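Local structure of cytochrome C (Thioalkalivibrio paradoxus ARh 1, 5N1T) at residues E65-F70 against R82-Y87; G36-C41 against A93-H98; D61-T66 against Q97-H102. The protein probably serves in electron transfer as a c-type cytochrome, carrying one covalently attached heme c whose iron is bound axially by a histidine and a methionine. All coordinates share one frame; numbering follows the deposited sequence.

Interaction 1 of 3, residues E65-F70 against R82-Y87; sequences ETMLAF and RQASGY. With HEC (heme c), chain F.
Ala84 meets Met67 and Phe70, and Tyr87 meets Met67, in the heme pocket of this cytochrome c fold, where helix 60-72 lies beside the short helix 80-84 that begins with the axial ligand Met80. Arg82 holds this helix to the preceding loop through a hydrogen bond from NH2 to the carbonyl of Thr78, itself a heme-binding residue. Gln83 turns away from helix 60-72 and toward the heme, its OE1 lying 3.3 Å from the heme methyl CMC; both ends of its amide are hydrogen-bonded to another protein chain. At Ala84 the two backbones come closest, the CA atoms of Met67 and Ala84 being 5.7 Å apart. Its CB points at the helix opposite and rests 3.6 Å from Met67 O and 4.2 Å from Phe70 CB. From there the Phe70 ring runs on to the heme, which it meets edge-on, CE2 standing 3.6 Å from C2A with that atom near the ring plane. After Ala84 the chain leaves through a type I beta turn, closed by Tyr87 N on Ala84 O, and this brings the tyrosine ring back to the pocket. Met67 bends to meet it: two successive turns in its chain (chi2 -66°, chi3 -93°) lay SD against the heme methyl CMB and put CE 4.1 Å from Tyr87 CD2, obliquely to the ring. Farther out on the same ring, Tyr87 OH lies 3.3 Å from HEC CBB.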
loop_
_atom_site.group_PDB
_atom_site.type_symbol
_atom_site.label_atom_id
_atom_site.label_comp_id
_atom_site.label_asym_id
_atom_site.label_seq_id
_atom_site.Cartn_x
_atom_site.Cartn_y
_atom_site.Cartn_z
ATOM N N GLU B 65 -10.571 31.014 -26.186
ATOM C CA GLU B 65 -9.318 31.536 -26.712
ATOM C C GLU B 65 -8.157 30.947 -25.927
ATOM O O GLU B 65 -7.095 30.738 -26.495
ATOM C CB GLU B 65 -9.309 33.078 -26.744
ATOM N N THR B 66 -8.377 30.639 -24.644
ATOM C CA THR B 66 -7.313 30.035 -23.794
ATOM C C THR B 66 -7.276 28.506 -23.761
ATOM O O THR B 66 -6.201 27.923 -23.620
ATOM C CB THR B 66 -7.201 30.655 -22.378
ATOM O OG1 THR B 66 -8.490 30.700 -21.766
ATOM C CG2 THR B 66 -6.609 32.094 -22.466
ATOM N N MET B 67 -8.434 27.866 -23.936
ATOM C CA MET B 67 -8.495 26.439 -24.241
ATOM C C MET B 67 -7.529 26.158 -25.378
ATOM O O MET B 67 -6.575 25.394 -25.210
ATOM C CB MET B 67 -9.900 26.015 -24.666
ATOM C CG MET B 67 -10.924 25.936 -23.558
ATOM S SD MET B 67 -10.505 24.623 -22.420
ATOM C CE MET B 67 -11.459 23.282 -23.124
ATOM N N LEU B 68 -7.752 26.843 -26.503
ATOM C CA LEU B 68 -6.945 26.675 -27.717
ATOM C C LEU B 68 -5.486 27.027 -27.467
ATOM O O LEU B 68 -4.600 26.357 -28.030
ATOM C CB LEU B 68 -7.501 27.495 -28.890
ATOM C CG LEU B 68 -8.973 27.299 -29.269
ATOM C CD1 LEU B 68 -9.548 28.610 -29.779
ATOM C CD2 LEU B 68 -9.214 26.175 -30.275
ATOM N N ALA B 69 -5.257 28.056 -26.627
ATOM C CA ALA B 69 -3.907 28.492 -26.213
ATOM C C ALA B 69 -3.147 27.406 -25.431
ATOM O O ALA B 69 -1.930 27.217 -25.618
ATOM C CB ALA B 69 -3.977 29.781 -25.398
ATOM N N PHE B 70 -3.881 26.706 -24.559
ATOM C CA PHE B 70 -3.335 25.603 -23.773
ATOM C C PHE B 70 -3.086 24.427 -24.703
ATOM O O PHE B 70 -2.016 23.795 -24.653
ATOM C CB PHE B 70 -4.315 25.184 -22.685
ATOM C CG PHE B 70 -4.290 26.046 -21.439
ATOM C CD1 PHE B 70 -3.095 26.397 -20.820
ATOM C CD2 PHE B 70 -5.491 26.459 -20.848
ATOM C CE1 PHE B 70 -3.096 27.156 -19.648
ATOM C CE2 PHE B 70 -5.503 27.213 -19.685
ATOM C CZ PHE B 70 -4.307 27.569 -19.077
ATOM N N ARG B 82 -3.301 18.651 -21.397
ATOM C CA ARG B 82 -3.721 17.257 -21.396
ATOM C C ARG B 82 -5.228 17.183 -21.595
ATOM O O ARG B 82 -5.718 16.381 -22.403
ATOM C CB ARG B 82 -3.219 16.499 -20.155
ATOM C CG ARG B 82 -1.785 15.998 -20.331
ATOM C CD ARG B 82 -1.238 15.312 -19.117
ATOM N NE ARG B 82 -0.780 16.259 -18.115
ATOM C CZ ARG B 82 -0.566 15.942 -16.834
ATOM N NH1 ARG B 82 -0.803 14.708 -16.389
ATOM N NH2 ARG B 82 -0.141 16.855 -15.972
ATOM N N GLN B 83 -5.939 18.082 -20.919
ATOM C CA GLN B 83 -7.386 18.151 -20.978
ATOM C C GLN B 83 -7.850 18.794 -22.296
ATOM O O GLN B 83 -8.574 18.154 -23.073
ATOM C CB GLN B 83 -7.928 18.901 -19.753
ATOM C CG GLN B 83 -7.992 18.096 -18.457
ATOM C CD GLN B 83 -8.957 16.940 -18.576
ATOM O OE1 GLN B 83 -10.140 17.143 -18.834
ATOM N NE2 GLN B 83 -8.451 15.707 -18.413
ATOM N N ALA B 84 -7.420 20.038 -22.537
ATOM C CA ALA B 84 -7.753 20.824 -23.737
ATOM C C ALA B 84 -7.589 20.098 -25.100
ATOM O O ALA B 84 -8.481 20.200 -25.965
ATOM C CB ALA B 84 -6.987 22.149 -23.731
ATOM N N SER B 85 -6.472 19.369 -25.259
ATOM C CA SER B 85 -6.167 18.544 -26.430
ATOM C C SER B 85 -7.189 17.416 -26.648
ATOM O O SER B 85 -7.342 16.890 -27.755
ATOM C CB SER B 85 -4.765 17.935 -26.281
ATOM O OG SER B 85 -3.729 18.924 -26.355
ATOM N N GLY B 86 -7.904 17.055 -25.593
ATOM C CA GLY B 86 -8.924 16.025 -25.677
ATOM C C GLY B 86 -10.163 16.441 -26.431
ATOM O O GLY B 86 -10.993 15.588 -26.787
ATOM N N TYR B 87 -10.288 17.751 -26.671
ATOM C CA TYR B 87 -11.420 18.310 -27.402
ATOM C C TYR B 87 -11.086 18.879 -28.768
ATOM O O TYR B 87 -9.989 19.403 -28.994
ATOM C CB TYR B 87 -12.064 19.392 -26.575
ATOM C CG TYR B 87 -12.433 18.943 -25.212
ATOM C CD1 TYR B 87 -13.571 18.143 -25.002
ATOM C CD2 TYR B 87 -11.648 19.286 -24.127
ATOM C CE1 TYR B 87 -13.918 17.713 -23.740
ATOM C CE2 TYR B 87 -11.985 18.863 -22.866
ATOM C CZ TYR B 87 -13.116 18.086 -22.672
ATOM O OH TYR B 87 -13.447 17.692 -21.387
HETATM FE FE HEC F . -9.143 23.934 -16.397
HETATM C CHA HEC F . -6.831 26.496 -15.934
HETATM C CHB HEC F . -10.967 25.961 -18.410
HETATM C CHC HEC F . -11.102 21.200 -17.353
HETATM C CHD HEC F . -7.584 22.069 -14.065
HETATM N NA HEC F . -8.909 25.894 -17.064
HETATM C C1A HEC F . -7.979 26.808 -16.777
HETATM C C2A HEC F . -8.156 28.149 -17.400
HETATM C C3A HEC F . -9.398 27.971 -18.156
HETATM C C4A HEC F . -9.747 26.562 -17.865
HETATM C CMA HEC F . -10.157 28.919 -19.030
HETATM C CAA HEC F . -7.282 29.370 -17.254
HETATM C CBA HEC F . -7.901 30.064 -16.038
HETATM C CGA HEC F . -7.313 31.423 -15.687
HETATM O O1A HEC F . -6.209 31.789 -16.142
HETATM O O2A HEC F . -7.962 32.165 -14.913
HETATM N NB HEC F . -10.758 23.622 -17.682
HETATM C C1B HEC F . -11.375 24.578 -18.412
HETATM C C2B HEC F . -12.516 24.155 -19.239
HETATM C C3B HEC F . -12.565 22.722 -18.969
HETATM C C4B HEC F . -11.446 22.486 -17.978
HETATM C CMB HEC F . -13.391 24.944 -20.173
HETATM C CAB HEC F . -13.588 21.904 -19.670
HETATM C CBB HEC F . -13.820 20.448 -19.564
HETATM N NC HEC F . -9.336 21.943 -15.798
HETATM C C1C HEC F . -10.176 20.974 -16.231
HETATM C C2C HEC F . -10.040 19.654 -15.536
HETATM C C3C HEC F . -8.953 19.950 -14.567
HETATM C C4C HEC F . -8.629 21.364 -14.813
HETATM C CMC HEC F . -10.817 18.401 -15.807
HETATM C CAC HEC F . -8.274 19.172 -13.488
HETATM C CBC HEC F . -8.473 17.736 -13.189
HETATM N ND HEC F . -7.485 24.234 -15.213
HETATM C C1D HEC F . -6.953 23.366 -14.361
HETATM C C2D HEC F . -5.731 23.839 -13.668
HETATM C C3D HEC F . -5.529 25.182 -14.236
HETATM C C4D HEC F . -6.659 25.282 -15.166
HETATM C CMD HEC F . -4.913 23.161 -12.624
HETATM C CAD HEC F . -4.447 26.181 -13.981
HETATM C CBD HEC F . -3.583 26.045 -15.231
HETATM C CGD HEC F . -2.594 24.897 -15.216
HETATM O O1D HEC F . -1.658 24.900 -14.385
HETATM O O2D HEC F . -2.731 23.986 -16.064
#

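Interaction 2 of 3, residues G36-C41 against A93-H98. With HEC (heme c), chain F.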
loop_
_atom_site.group_PDB
_atom_site.type_symbol
_atom_site.label_atom_id
_atom_site.label_comp_id
_atom_site.label_asym_id
_atom_site.label_seq_id
_atom_site.Cartn_x
_atom_site.Cartn_y
_atom_site.Cartn_z
ATOM N N GLY B 36 -19.646 19.742 -18.206
ATOM C CA GLY B 36 -19.775 19.186 -16.835
ATOM C C GLY B 36 -18.475 18.760 -16.146
ATOM O O GLY B 36 -18.286 18.986 -14.922
ATOM N N ASN B 37 -17.579 18.173 -16.953
ATOM C CA ASN B 37 -16.318 17.660 -16.482
ATOM C C ASN B 37 -15.378 18.758 -15.998
ATOM O O ASN B 37 -14.572 18.545 -15.087
ATOM C CB ASN B 37 -15.697 16.763 -17.557
ATOM C CG ASN B 37 -16.373 15.392 -17.630
ATOM O OD1 ASN B 37 -16.359 14.633 -16.662
ATOM N ND2 ASN B 37 -16.957 15.070 -18.775
ATOM N N CYS B 38 -15.512 19.944 -16.565
ATOM C CA CYS B 38 -14.719 21.097 -16.126
ATOM C C CYS B 38 -15.010 21.446 -14.693
ATOM O O CYS B 38 -14.123 21.909 -13.981
ATOM C CB CYS B 38 -15.000 22.324 -16.996
ATOM S SG CYS B 38 -14.949 21.951 -18.756
ATOM N N TYR B 39 -16.247 21.215 -14.263
ATOM C CA TYR B 39 -16.606 21.533 -12.891
ATOM C C TYR B 39 -15.932 20.575 -11.924
ATOM O O TYR B 39 -15.709 20.926 -10.773
ATOM C CB TYR B 39 -18.128 21.607 -12.678
ATOM C CG TYR B 39 -18.888 22.490 -13.686
ATOM C CD1 TYR B 39 -18.433 23.772 -14.020
ATOM C CD2 TYR B 39 -20.088 22.035 -14.296
ATOM C CE1 TYR B 39 -19.120 24.558 -14.938
ATOM C CE2 TYR B 39 -20.785 22.830 -15.208
ATOM C CZ TYR B 39 -20.296 24.092 -15.527
ATOM O OH TYR B 39 -20.966 24.904 -16.439
ATOM N N GLY B 40 -15.597 19.379 -12.415
ATOM C CA GLY B 40 -14.861 18.369 -11.664
ATOM C C GLY B 40 -13.623 18.924 -10.988
ATOM O O GLY B 40 -13.420 18.668 -9.798
ATOM N N CYS B 41 -12.812 19.693 -11.719
ATOM C CA CYS B 41 -11.671 20.426 -11.112
ATOM C C CYS B 41 -11.977 21.872 -10.763
ATOM O O CYS B 41 -11.422 22.388 -9.784
ATOM C CB CYS B 41 -10.456 20.505 -12.023
ATOM S SG CYS B 41 -9.572 18.992 -12.444
ATOM N N ALA B 93 -15.797 25.390 -28.500
ATOM C CA ALA B 93 -16.796 26.456 -28.644
ATOM C C ALA B 93 -18.051 26.135 -27.832
ATOM O O ALA B 93 -18.516 26.998 -27.079
ATOM C CB ALA B 93 -17.136 26.715 -30.110
ATOM N N SER B 94 -18.579 24.911 -27.944
ATOM C CA SER B 94 -19.729 24.483 -27.125
ATOM C C SER B 94 -19.448 24.651 -25.626
ATOM O O SER B 94 -20.259 25.212 -24.895
ATOM C CB SER B 94 -20.115 23.032 -27.403
ATOM O OG SER B 94 -21.059 22.900 -28.439
ATOM N N ILE B 95 -18.289 24.174 -25.185
ATOM C CA ILE B 95 -17.885 24.221 -23.776
ATOM C C ILE B 95 -17.825 25.677 -23.325
ATOM O O ILE B 95 -18.361 26.042 -22.258
ATOM C CB ILE B 95 -16.516 23.514 -23.569
ATOM C CG1 ILE B 95 -16.680 22.017 -23.670
ATOM C CG2 ILE B 95 -15.869 23.835 -22.223
ATOM C CD1 ILE B 95 -15.443 21.357 -24.230
ATOM N N ALA B 96 -17.181 26.489 -24.166
ATOM C CA ALA B 96 -16.979 27.904 -23.894
ATOM C C ALA B 96 -18.345 28.582 -23.635
ATOM O O ALA B 96 -18.597 29.083 -22.530
ATOM C CB ALA B 96 -16.212 28.549 -25.045
ATOM N N GLN B 97 -19.228 28.512 -24.635
ATOM C CA GLN B 97 -20.597 29.013 -24.568
ATOM C C GLN B 97 -21.301 28.588 -23.276
ATOM O O GLN B 97 -21.625 29.430 -22.431
ATOM C CB GLN B 97 -21.387 28.511 -25.786
ATOM C CG GLN B 97 -22.669 29.279 -26.074
ATOM C CD GLN B 97 -23.709 28.438 -26.796
ATOM O OE1 GLN B 97 -24.842 28.300 -26.330
ATOM N NE2 GLN B 97 -23.329 27.869 -27.935
ATOM N N HIS B 98 -21.497 27.277 -23.128
ATOM C CA HIS B 98 -22.217 26.693 -22.005
ATOM C C HIS B 98 -21.743 27.141 -20.602
ATOM O O HIS B 98 -22.582 27.411 -19.729
ATOM C CB HIS B 98 -22.234 25.167 -22.143
ATOM C CG HIS B 98 -23.151 24.484 -21.183
ATOM N ND1 HIS B 98 -24.372 23.963 -21.568
ATOM C CD2 HIS B 98 -23.024 24.230 -19.852
ATOM C CE1 HIS B 98 -24.957 23.421 -20.509
ATOM N NE2 HIS B 98 -24.163 23.574 -19.455
HETATM FE FE HEC F . -9.143 23.934 -16.397
HETATM C CHA HEC F . -6.831 26.496 -15.934
HETATM C CHB HEC F . -10.967 25.961 -18.410
HETATM C CHC HEC F . -11.102 21.200 -17.353
HETATM C CHD HEC F . -7.584 22.069 -14.065
HETATM N NA HEC F . -8.909 25.894 -17.064
HETATM C C1A HEC F . -7.979 26.808 -16.777
HETATM C C2A HEC F . -8.156 28.149 -17.400
HETATM C C3A HEC F . -9.398 27.971 -18.156
HETATM C C4A HEC F . -9.747 26.562 -17.865
HETATM C CMA HEC F . -10.157 28.919 -19.030
HETATM C CAA HEC F . -7.282 29.370 -17.254
HETATM C CBA HEC F . -7.901 30.064 -16.038
HETATM C CGA HEC F . -7.313 31.423 -15.687
HETATM O O1A HEC F . -6.209 31.789 -16.142
HETATM O O2A HEC F . -7.962 32.165 -14.913
HETATM N NB HEC F . -10.758 23.622 -17.682
HETATM C C1B HEC F . -11.375 24.578 -18.412
HETATM C C2B HEC F . -12.516 24.155 -19.239
HETATM C C3B HEC F . -12.565 22.722 -18.969
HETATM C C4B HEC F . -11.446 22.486 -17.978
HETATM C CMB HEC F . -13.391 24.944 -20.173
HETATM C CAB HEC F . -13.588 21.904 -19.670
HETATM C CBB HEC F . -13.820 20.448 -19.564
HETATM N NC HEC F . -9.336 21.943 -15.798
HETATM C C1C HEC F . -10.176 20.974 -16.231
HETATM C C2C HEC F . -10.040 19.654 -15.536
HETATM C C3C HEC F . -8.953 19.950 -14.567
HETATM C C4C HEC F . -8.629 21.364 -14.813
HETATM C CMC HEC F . -10.817 18.401 -15.807
HETATM C CAC HEC F . -8.274 19.172 -13.488
HETATM C CBC HEC F . -8.473 17.736 -13.189
HETATM N ND HEC F . -7.485 24.234 -15.213
HETATM C C1D HEC F . -6.953 23.366 -14.361
HETATM C C2D HEC F . -5.731 23.839 -13.668
HETATM C C3D HEC F . -5.529 25.182 -14.236
HETATM C C4D HEC F . -6.659 25.282 -15.166
HETATM C CMD HEC F . -4.913 23.161 -12.624
HETATM C CAD HEC F . -4.447 26.181 -13.981
HETATM C CBD HEC F . -3.583 26.045 -15.231
HETATM C CGD HEC F . -2.594 24.897 -15.216
HETATM O O1D HEC F . -1.658 24.900 -14.385
HETATM O O2D HEC F . -2.731 23.986 -16.064
#
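Cys38 packs its SG against Ile95 CG2 at 4.1 Å, joining the CXXCH heme-attachment motif on helix 29-42 to the C-terminal helix 89-101 of the cytochrome c fold. Cys38 and Cys41, one turn apart, are covalently linked through their SG atoms to the two vinyl-derived side chains of the heme, Cys38 at CAB and Cys41 at CAC, while the next residue, His42, is an axial ligand of the iron. Both sulfurs sit beside the backbone N of their own residue, chi1 being -48° in Cys38 and -66° in Cys41, and this directs them from one side of the helix to neighbouring pyrrole rings. Ile95 reaches the same heme edge from the other helix: CG2, anti to the backbone N, lies 3.4 Å from the heme methyl CMB and also faces the Cys38 linkage. Leu34 and Tyr87 also pack on Ile95, the tyrosine against its CD1 branch. Beyond the heme edge, Tyr39 and His98 form a second point of contact between the helices. The two side chains cross at about a right angle, without a hydrogen bond, and the phenol oxygen comes to the imidazole edge near its plane, with Tyr39 OH 4.0 Å from His98 CD2.

Interaction 3 of 3, residues D61-T66 against Q97-H102. With HEC (heme c), chain F.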
loop_
_atom_site.group_PDB
_atom_site.type_symbol
_atom_site.label_atom_id
_atom_site.label_comp_id
_atom_site.label_asym_id
_atom_site.label_seq_id
_atom_site.Cartn_x
_atom_site.Cartn_y
_atom_site.Cartn_z
ATOM N N ASP B 61 -15.588 33.807 -25.114
ATOM C CA ASP B 61 -14.444 34.177 -25.900
ATOM C C ASP B 61 -13.157 33.910 -25.147
ATOM O O ASP B 61 -12.246 33.280 -25.711
ATOM C CB ASP B 61 -14.577 35.640 -26.359
ATOM C CG ASP B 61 -15.378 35.773 -27.650
ATOM O OD1 ASP B 61 -16.472 35.171 -27.788
ATOM O OD2 ASP B 61 -14.894 36.482 -28.548
ATOM N N GLN B 62 -13.101 34.351 -23.882
ATOM C CA GLN B 62 -11.933 34.092 -23.008
ATOM C C GLN B 62 -11.659 32.603 -22.836
ATOM O O GLN B 62 -10.514 32.146 -23.023
ATOM C CB GLN B 62 -12.109 34.726 -21.636
ATOM C CG GLN B 62 -12.192 36.236 -21.666
ATOM C CD GLN B 62 -12.720 36.788 -20.372
ATOM O OE1 GLN B 62 -13.872 36.550 -19.996
ATOM N NE2 GLN B 62 -11.876 37.526 -19.669
ATOM N N ILE B 63 -12.720 31.852 -22.523
ATOM C CA ILE B 63 -12.583 30.426 -22.325
ATOM C C ILE B 63 -12.059 29.803 -23.607
ATOM O O ILE B 63 -10.995 29.193 -23.588
ATOM C CB ILE B 63 -13.860 29.739 -21.831
ATOM C CG1 ILE B 63 -14.218 30.252 -20.409
ATOM C CG2 ILE B 63 -13.653 28.217 -21.869
ATOM C CD1 ILE B 63 -15.617 29.881 -19.881
ATOM N N ALA B 64 -12.759 30.000 -24.720
ATOM C CA ALA B 64 -12.352 29.354 -25.972
ATOM C C ALA B 64 -10.905 29.727 -26.310
ATOM O O ALA B 64 -10.108 28.861 -26.620
ATOM C CB ALA B 64 -13.308 29.703 -27.127
ATOM N N GLU B 65 -10.571 31.014 -26.186
ATOM C CA GLU B 65 -9.318 31.536 -26.712
ATOM C C GLU B 65 -8.157 30.947 -25.927
ATOM O O GLU B 65 -7.095 30.738 -26.495
ATOM C CB GLU B 65 -9.309 33.078 -26.744
ATOM N N THR B 66 -8.377 30.639 -24.644
ATOM C CA THR B 66 -7.313 30.035 -23.794
ATOM C C THR B 66 -7.276 28.506 -23.761
ATOM O O THR B 66 -6.201 27.923 -23.620
ATOM C CB THR B 66 -7.201 30.655 -22.378
ATOM O OG1 THR B 66 -8.490 30.700 -21.766
ATOM C CG2 THR B 66 -6.609 32.094 -22.466
ATOM N N GLN B 97 -19.228 28.512 -24.635
ATOM C CA GLN B 97 -20.597 29.013 -24.568
ATOM C C GLN B 97 -21.301 28.588 -23.276
ATOM O O GLN B 97 -21.625 29.430 -22.431
ATOM C CB GLN B 97 -21.387 28.511 -25.786
ATOM C CG GLN B 97 -22.669 29.279 -26.074
ATOM C CD GLN B 97 -23.709 28.438 -26.796
ATOM O OE1 GLN B 97 -24.842 28.300 -26.330
ATOM N NE2 GLN B 97 -23.329 27.869 -27.935
ATOM N N HIS B 98 -21.497 27.277 -23.128
ATOM C CA HIS B 98 -22.217 26.693 -22.005
ATOM C C HIS B 98 -21.743 27.141 -20.602
ATOM O O HIS B 98 -22.582 27.411 -19.729
ATOM C CB HIS B 98 -22.234 25.167 -22.143
ATOM C CG HIS B 98 -23.151 24.484 -21.183
ATOM N ND1 HIS B 98 -24.372 23.963 -21.568
ATOM C CD2 HIS B 98 -23.024 24.230 -19.852
ATOM C CE1 HIS B 98 -24.957 23.421 -20.509
ATOM N NE2 HIS B 98 -24.163 23.574 -19.455
ATOM N N ILE B 99 -20.435 27.260 -20.386
ATOM C CA ILE B 99 -19.955 27.712 -19.070
ATOM C C ILE B 99 -20.318 29.180 -18.798
ATOM O O ILE B 99 -20.876 29.484 -17.746
ATOM C CB ILE B 99 -18.469 27.357 -18.805
ATOM C CG1 ILE B 99 -18.335 25.843 -18.615
ATOM C CG2 ILE B 99 -17.938 28.052 -17.562
ATOM C CD1 ILE B 99 -16.964 25.310 -18.973
ATOM N N ALA B 100 -20.047 30.063 -19.763
ATOM C CA ALA B 100 -20.384 31.490 -19.660
ATOM C C ALA B 100 -21.907 31.783 -19.574
ATOM O O ALA B 100 -22.327 32.624 -18.762
ATOM C CB ALA B 100 -19.753 32.253 -20.807
ATOM N N GLN B 101 -22.706 31.090 -20.399
ATOM C CA GLN B 101 -24.172 31.189 -20.402
ATOM C C GLN B 101 -24.736 30.826 -19.014
ATOM O O GLN B 101 -25.608 31.526 -18.501
ATOM C CB GLN B 101 -24.778 30.324 -21.545
ATOM C CG GLN B 101 -26.291 30.404 -21.771
ATOM N N HIS B 102 -24.189 29.766 -18.403
ATOM C CA HIS B 102 -24.664 29.195 -17.117
ATOM C C HIS B 102 -24.045 29.863 -15.887
ATOM O O HIS B 102 -23.022 30.565 -15.960
ATOM C CB HIS B 102 -24.428 27.668 -17.079
ATOM C CG HIS B 102 -25.431 26.870 -17.874
ATOM N ND1 HIS B 102 -25.674 27.088 -19.218
ATOM C CD2 HIS B 102 -26.237 25.840 -17.514
ATOM C CE1 HIS B 102 -26.602 26.248 -19.644
ATOM N NE2 HIS B 102 -26.958 25.476 -18.630
ATOM O OXT HIS B 102 -24.571 29.715 -14.779
HETATM FE FE HEC F . -9.143 23.934 -16.397
HETATM C CHA HEC F . -6.831 26.496 -15.934
HETATM C CHB HEC F . -10.967 25.961 -18.410
HETATM C CHC HEC F . -11.102 21.200 -17.353
HETATM C CHD HEC F . -7.584 22.069 -14.065
HETATM N NA HEC F . -8.909 25.894 -17.064
HETATM C C1A HEC F . -7.979 26.808 -16.777
HETATM C C2A HEC F . -8.156 28.149 -17.400
HETATM C C3A HEC F . -9.398 27.971 -18.156
HETATM C C4A HEC F . -9.747 26.562 -17.865
HETATM C CMA HEC F . -10.157 28.919 -19.030
HETATM C CAA HEC F . -7.282 29.370 -17.254
HETATM C CBA HEC F . -7.901 30.064 -16.038
HETATM C CGA HEC F . -7.313 31.423 -15.687
HETATM O O1A HEC F . -6.209 31.789 -16.142
HETATM O O2A HEC F . -7.962 32.165 -14.913
HETATM N NB HEC F . -10.758 23.622 -17.682
HETATM C C1B HEC F . -11.375 24.578 -18.412
HETATM C C2B HEC F . -12.516 24.155 -19.239
HETATM C C3B HEC F . -12.565 22.722 -18.969
HETATM C C4B HEC F . -11.446 22.486 -17.978
HETATM C CMB HEC F . -13.391 24.944 -20.173
HETATM C CAB HEC F . -13.588 21.904 -19.670
HETATM C CBB HEC F . -13.820 20.448 -19.564
HETATM N NC HEC F . -9.336 21.943 -15.798
HETATM C C1C HEC F . -10.176 20.974 -16.231
HETATM C C2C HEC F . -10.040 19.654 -15.536
HETATM C C3C HEC F . -8.953 19.950 -14.567
HETATM C C4C HEC F . -8.629 21.364 -14.813
HETATM C CMC HEC F . -10.817 18.401 -15.807
HETATM C CAC HEC F . -8.274 19.172 -13.488
HETATM C CBC HEC F . -8.473 17.736 -13.189
HETATM N ND HEC F . -7.485 24.234 -15.213
HETATM C C1D HEC F . -6.953 23.366 -14.361
HETATM C C2D HEC F . -5.731 23.839 -13.668
HETATM C C3D HEC F . -5.529 25.182 -14.236
HETATM C C4D HEC F . -6.659 25.282 -15.166
HETATM C CMD HEC F . -4.913 23.161 -12.624
HETATM C CAD HEC F . -4.447 26.181 -13.981
HETATM C CBD HEC F . -3.583 26.045 -15.231
HETATM C CGD HEC F . -2.594 24.897 -15.216
HETATM O O1D HEC F . -1.658 24.900 -14.385
HETATM O O2D HEC F . -2.731 23.986 -16.064
#
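Ile63 reaches across to Ile99 on a helix at whose end the imidazoles of His98 and of the C-terminal residue His102 stack. The stack is offset: His98 NE2 sits 3.4 Å above the His102 ring, over its centre, whereas His102 CE1 lies over one face of His98 displaced toward the rim. Ala32 and Ala35 of helix 29-42 also pack on the His98 side chain, and the side chain of Asn45 touches that of His102, so the end of the chain is laid against the N-terminal part of the protein. Apolar branches carry most of the contact with helix 60-72, with no hydrogen bond across it. Ile63 CD1 approaches Ile99 CG2 to 3.8 Å, and the two side chains cross at about a right angle. With CG1 beside the backbone N (chi1 -65°), Ile63 sends CD1 toward Ile99, while its other branch, CG2, turns to the heme. Here helix 60-72 and the C-terminal helix 89-101 of the cytochrome c fold together wall one edge of the heme: Ile63 CG2 is 3.7 Å from the methyl CMB, and Ile99 CD1 is 3.8 Å from that same methyl. Ala100 flanks the pair, its N 4.4 Å from Ile63 CD1. Just before Ile63, the Gln62 carbonyl is gripped from opposite faces by Thr66 N and Thr66 OG1, one turn on, the hydroxyl bonding at 2.8 Å to Gln62 O, tilted 31° from the carbonyl plane.

From the N terminus, helix 29-42 brings in both heme thioethers, and interaction 2 closes the longest loop by joining it to helix 89-101 near the C terminus. Helix 60-72 then takes part twice. Through 61-66 it joins the last turns of helix 89-101 in interaction 3, and through the overlapping 65-70 it joins helix 80-84 in interaction 1, whose short loop is nested inside that of interaction 2. Interactions 2 and 3 end on the same part of helix 89-101, sharing Gln97 and His98, and meet where Tyr39 OH lies 3.5 Å from Ile99 CG1. Tyr87 packs on Ile95, connecting interactions 1 and 2. All three contacts border the one heme.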